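Local coordinates for ribonucleoside-diphosphate reductase subunit beta (Streptococcus sanguinis, PDB 4N83), which holds a dinuclear manganese centre and, as the small subunit of a class Ib ribonucleotide reductase, probably helps convert ribonucleoside diphosphates to deoxyribonucleotides, at residues I151-V154 with F155-F159; R254-A257 with N258-L261. One frame throughout, in Å; residues are numbered along the deposited sequence.

Contact 1. Residues I151-V154 with F155-F159; sequences IASV and FLETF. With MN (manganese (II) ion), chain I; MN (manganese (II) ion), chain J.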
loop_
_atom_site.group_PDB
_atom_site.type_symbol
_atom_site.label_atom_id
_atom_site.label_comp_id
_atom_site.label_asym_id
_atom_site.label_seq_id
_atom_site.Cartn_x
_atom_site.Cartn_y
_atom_site.Cartn_z
ATOM N N ILE A 151 1.619 3.919 19.813
ATOM C CA ILE A 151 2.130 5.126 20.471
ATOM C C ILE A 151 3.401 5.637 19.787
ATOM O O ILE A 151 3.593 6.846 19.642
ATOM C CB ILE A 151 2.434 4.874 21.968
ATOM C CG1 ILE A 151 1.151 4.554 22.739
ATOM C CG2 ILE A 151 3.110 6.086 22.593
ATOM C CD1 ILE A 151 1.387 3.808 24.036
ATOM N N ALA A 152 4.265 4.709 19.377
ATOM C CA ALA A 152 5.545 5.049 18.753
ATOM C C ALA A 152 5.370 5.682 17.372
ATOM O O ALA A 152 6.076 6.631 17.030
ATOM C CB ALA A 152 6.429 3.815 18.655
ATOM N N SER A 153 4.435 5.150 16.587
ATOM C CA SER A 153 4.154 5.675 15.249
ATOM C C SER A 153 3.499 7.057 15.308
ATOM O O SER A 153 3.734 7.897 14.436
ATOM C CB SER A 153 3.261 4.709 14.469
ATOM O OG SER A 153 3.184 5.079 13.103
ATOM N N VAL A 154 2.677 7.285 16.331
ATOM C CA VAL A 154 2.052 8.592 16.545
ATOM C C VAL A 154 3.096 9.610 17.011
ATOM O O VAL A 154 3.149 10.720 16.485
ATOM C CB VAL A 154 0.879 8.517 17.552
ATOM C CG1 VAL A 154 0.387 9.910 17.929
ATOM C CG2 VAL A 154 -0.266 7.699 16.968
ATOM N N PHE A 155 3.920 9.234 17.989
ATOM C CA PHE A 155 5.031 10.091 18.420
ATOM C C PHE A 155 5.973 10.393 17.260
ATOM O O PHE A 155 6.452 11.518 17.121
ATOM C CB PHE A 155 5.849 9.445 19.548
ATOM C CG PHE A 155 5.259 9.606 20.927
ATOM C CD1 PHE A 155 4.670 10.802 21.332
ATOM C CD2 PHE A 155 5.345 8.565 21.843
ATOM C CE1 PHE A 155 4.147 10.937 22.608
ATOM C CE2 PHE A 155 4.829 8.698 23.120
ATOM C CZ PHE A 155 4.227 9.883 23.503
ATOM N N LEU A 156 6.242 9.380 16.441
ATOM C CA LEU A 156 7.170 9.515 15.322
ATOM C C LEU A 156 6.731 10.622 14.371
ATOM O O LEU A 156 7.412 11.638 14.236
ATOM C CB LEU A 156 7.295 8.184 14.566
ATOM C CG LEU A 156 8.153 8.144 13.296
ATOM C CD1 LEU A 156 9.533 8.733 13.541
ATOM C CD2 LEU A 156 8.262 6.714 12.785
ATOM N N GLU A 157 5.571 10.436 13.750
ATOM C CA GLU A 157 5.149 11.275 12.628
ATOM C C GLU A 157 4.299 12.496 13.002
ATOM O O GLU A 157 4.191 13.429 12.206
ATOM C CB GLU A 157 4.418 10.411 11.601
ATOM C CG GLU A 157 5.284 9.281 11.071
ATOM C CD GLU A 157 4.595 8.464 10.003
ATOM O OE1 GLU A 157 3.548 7.850 10.305
ATOM O OE2 GLU A 157 5.101 8.435 8.864
ATOM N N THR A 158 3.710 12.495 14.199
ATOM C CA THR A 158 2.883 13.620 14.660
ATOM C C THR A 158 3.673 14.640 15.493
ATOM O O THR A 158 3.234 15.780 15.647
ATOM C CB THR A 158 1.682 13.137 15.506
ATOM O OG1 THR A 158 1.192 11.892 14.992
ATOM C CG2 THR A 158 0.556 14.167 15.501
ATOM N N PHE A 159 4.833 14.235 16.015
ATOM C CA PHE A 159 5.583 15.047 16.980
ATOM C C PHE A 159 7.033 15.306 16.546
ATOM O O PHE A 159 7.398 16.450 16.268
ATOM C CB PHE A 159 5.500 14.392 18.374
ATOM C CG PHE A 159 6.718 14.598 19.239
ATOM C CD1 PHE A 159 7.095 15.869 19.653
ATOM C CD2 PHE A 159 7.475 13.510 19.658
ATOM C CE1 PHE A 159 8.212 16.052 20.451
ATOM C CE2 PHE A 159 8.591 13.688 20.458
ATOM C CZ PHE A 159 8.960 14.960 20.855
HETATM MN MN MN I . 1.933 7.430 9.258
HETATM MN MN MN J . 5.337 9.509 6.710
#
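Four i to i+4 backbone bonds tie residues 151-154 to 155-159, from Phe155 N on Ile151 O to Thr158 N on Val154 O, each of these two 2.9 Å, and the helix 148-160 widens into a pi-type turn at 156-159. Val154 O is gripped twice. Besides the amide it takes the hydroxyl of Thr158, Thr158 OG1 to Val154 O 2.7 Å, which arrives in the carbonyl plane on a lone pair at a C=O...O angle of 126°. Thr158 OG1 lies beside its own backbone N (chi1 -36°), which turns the hydroxyl back onto the preceding turn, alongside Val154 CG1. Ile151 and Phe155 run side by side, both facing helix 211-240. Glu157 leaves on another face with its chain extended beyond CG, and its carboxylate bridges the metals: Glu157 OE1 is 2.0 Å from the manganese of chain I, Glu157 OE2 2.4 Å from that of chain J. Asp66, Glu97, His100, Glu191 and His194 complete the dinuclear site. Ser153 OG, one turn before Glu157, hydrogen-bonds Gln69 OE1. One short piece of buried helix thus presents a bridging carboxylate to two cations, while the Thr158 hydroxyl spends its hydrogen bond inside the helix.

Contact 2. Residues R254-A257 with N258-L261; sequences RYNA and NKAL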
loop_
_atom_site.group_PDB
_atom_site.type_symbol
_atom_site.label_atom_id
_atom_site.label_comp_id
_atom_site.label_asym_id
_atom_site.label_seq_id
_atom_site.Cartn_x
_atom_site.Cartn_y
_atom_site.Cartn_z
ATOM N N ARG A 254 7.639 20.964 21.418
ATOM C CA ARG A 254 6.754 20.887 22.582
ATOM C C ARG A 254 5.287 21.067 22.185
ATOM O O ARG A 254 4.395 20.468 22.789
ATOM C CB ARG A 254 7.143 21.937 23.628
ATOM C CG ARG A 254 8.433 21.626 24.372
ATOM C CD ARG A 254 8.733 22.675 25.434
ATOM N NE ARG A 254 9.245 23.918 24.853
ATOM C CZ ARG A 254 10.534 24.209 24.659
ATOM N NH1 ARG A 254 11.495 23.353 24.995
ATOM N NH2 ARG A 254 10.866 25.377 24.119
ATOM N N TYR A 255 5.051 21.891 21.165
ATOM C CA TYR A 255 3.702 22.172 20.674
ATOM C C TYR A 255 3.063 20.941 20.027
ATOM O O TYR A 255 1.950 20.555 20.384
ATOM C CB TYR A 255 3.735 23.344 19.683
ATOM C CG TYR A 255 2.436 23.584 18.944
ATOM C CD1 TYR A 255 1.257 23.849 19.636
ATOM C CD2 TYR A 255 2.387 23.557 17.552
ATOM C CE1 TYR A 255 0.066 24.072 18.965
ATOM C CE2 TYR A 255 1.201 23.779 16.872
ATOM C CZ TYR A 255 0.044 24.037 17.582
ATOM O OH TYR A 255 -1.134 24.257 16.910
ATOM N N ASN A 256 3.773 20.331 19.081
ATOM C CA ASN A 256 3.267 19.155 18.366
ATOM C C ASN A 256 3.261 17.870 19.197
ATOM O O ASN A 256 2.588 16.903 18.836
ATOM C CB ASN A 256 4.060 18.933 17.074
ATOM C CG ASN A 256 3.708 19.938 15.996
ATOM O OD1 ASN A 256 2.535 20.123 15.667
ATOM N ND2 ASN A 256 4.717 20.588 15.433
ATOM N N ALA A 257 4.012 17.856 20.299
ATOM C CA ALA A 257 3.983 16.737 21.243
ATOM C C ALA A 257 2.593 16.578 21.856
ATOM O O ALA A 257 2.155 15.463 22.144
ATOM C CB ALA A 257 5.021 16.940 22.338
ATOM N N ASN A 258 1.908 17.703 22.045
ATOM C CA ASN A 258 0.554 17.717 22.595
ATOM C C ASN A 258 -0.478 17.148 21.622
ATOM O O ASN A 258 -1.459 16.531 22.043
ATOM C CB ASN A 258 0.164 19.144 22.990
ATOM C CG ASN A 258 1.123 19.754 24.001
ATOM O OD1 ASN A 258 1.657 19.057 24.865
ATOM N ND2 ASN A 258 1.347 21.061 23.894
ATOM N N LYS A 259 -0.258 17.364 20.326
ATOM C CA LYS A 259 -1.135 16.816 19.289
ATOM C C LYS A 259 -1.000 15.297 19.194
ATOM O O LYS A 259 -1.988 14.596 18.973
ATOM C CB LYS A 259 -0.838 17.461 17.932
ATOM C CG LYS A 259 -1.212 18.933 17.867
ATOM C CD LYS A 259 -0.991 19.514 16.480
ATOM C CE LYS A 259 -1.490 20.948 16.404
ATOM N NZ LYS A 259 -1.133 21.603 15.116
ATOM N N ALA A 260 0.225 14.799 19.362
ATOM C CA ALA A 260 0.476 13.358 19.435
ATOM C C ALA A 260 -0.221 12.757 20.657
ATOM O O ALA A 260 -0.769 11.656 20.591
ATOM C CB ALA A 260 1.971 13.082 19.489
ATOM N N LEU A 261 -0.186 13.492 21.767
ATOM C CA LEU A 261 -0.923 13.120 22.975
ATOM C C LEU A 261 -2.432 13.165 22.736
ATOM O O LEU A 261 -3.158 12.256 23.143
ATOM C CB LEU A 261 -0.560 14.052 24.140
ATOM C CG LEU A 261 0.792 13.805 24.817
ATOM C CD1 LEU A 261 1.330 15.077 25.461
ATOM C CD2 LEU A 261 0.676 12.689 25.845
#
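In the ferritin-like helical fold of this small subunit, residues 254-261 form two turns of the helix 246-263, which packs against the metal-bearing helix 148-160. The backbone bonds are uneven. Ala260 N reaches Asn256 O at 3.2 Å, and Leu261 N reaches Ala257 O at 3.1 Å, both i to i+4. Asn258 N instead bonds to Tyr255 O, three residues back, at 3.3 Å; the donor stands well above the carbonyl plane, with a C=O...N angle of only 115°. Asn256 O also receives a weak bond from Lys259 N, so this carbonyl serves two successive amides.

The side chains divide by face. Asn258 CG sits beside its backbone N (chi1 -58°), which lays the amide over the preceding turn, ND2 close to Arg254 O but poorly angled for a bond. Its OD1 accepts from Phe270 N, tying the helix to the chain that follows it. Arg254 leads away from this turn: NE forms a salt bridge with Asp272, and NH1 hydrogen-bonds Tyr229 OH. Ala257 and Ala260 turn their methyl groups to helix 148-160. Leu261 curls its CG and CD1 back over Ala257 O and packs on Met221, Tyr222 and Leu225 of helix 211-240.

Lys259 and Tyr255 are both partly exposed. Lys259 runs extended beyond CG and passes the buried Asn256, its CD 3.7 Å from Asn256 OD1. The lysine then slants across the outer end of Tyr255, meeting the ring obliquely with Lys259 CE 3.6 Å from Tyr255 CZ. Its ammonium finishes at the phenol oxygen, where Lys259 NZ gives Tyr255 OH a weak hydrogen bond of 3.2 Å.

The centre of contact 1 lies about 7 Å from that of the chain, the centre of contact 2 about 12 Å, and the two centres are about 10 Å apart. The two helices meet directly. Val154 CG1 sits 3.4 Å from Ala260 O, and the Phe159 ring meets the methyl of Ala257, with Phe159 CD1 3.6 Å from Ala257 CB. Helix 211-240 also touches both, with Met221 and Leu225 common to the two. Residues 151-159 are buried throughout, and their acidic group goes to metal. Residues 254-261 are mostly buried, but Arg254, Tyr255 and Lys259 are partly exposed. Polar groups there engage the following chain, helix 211-240 or one another, and none binds manganese.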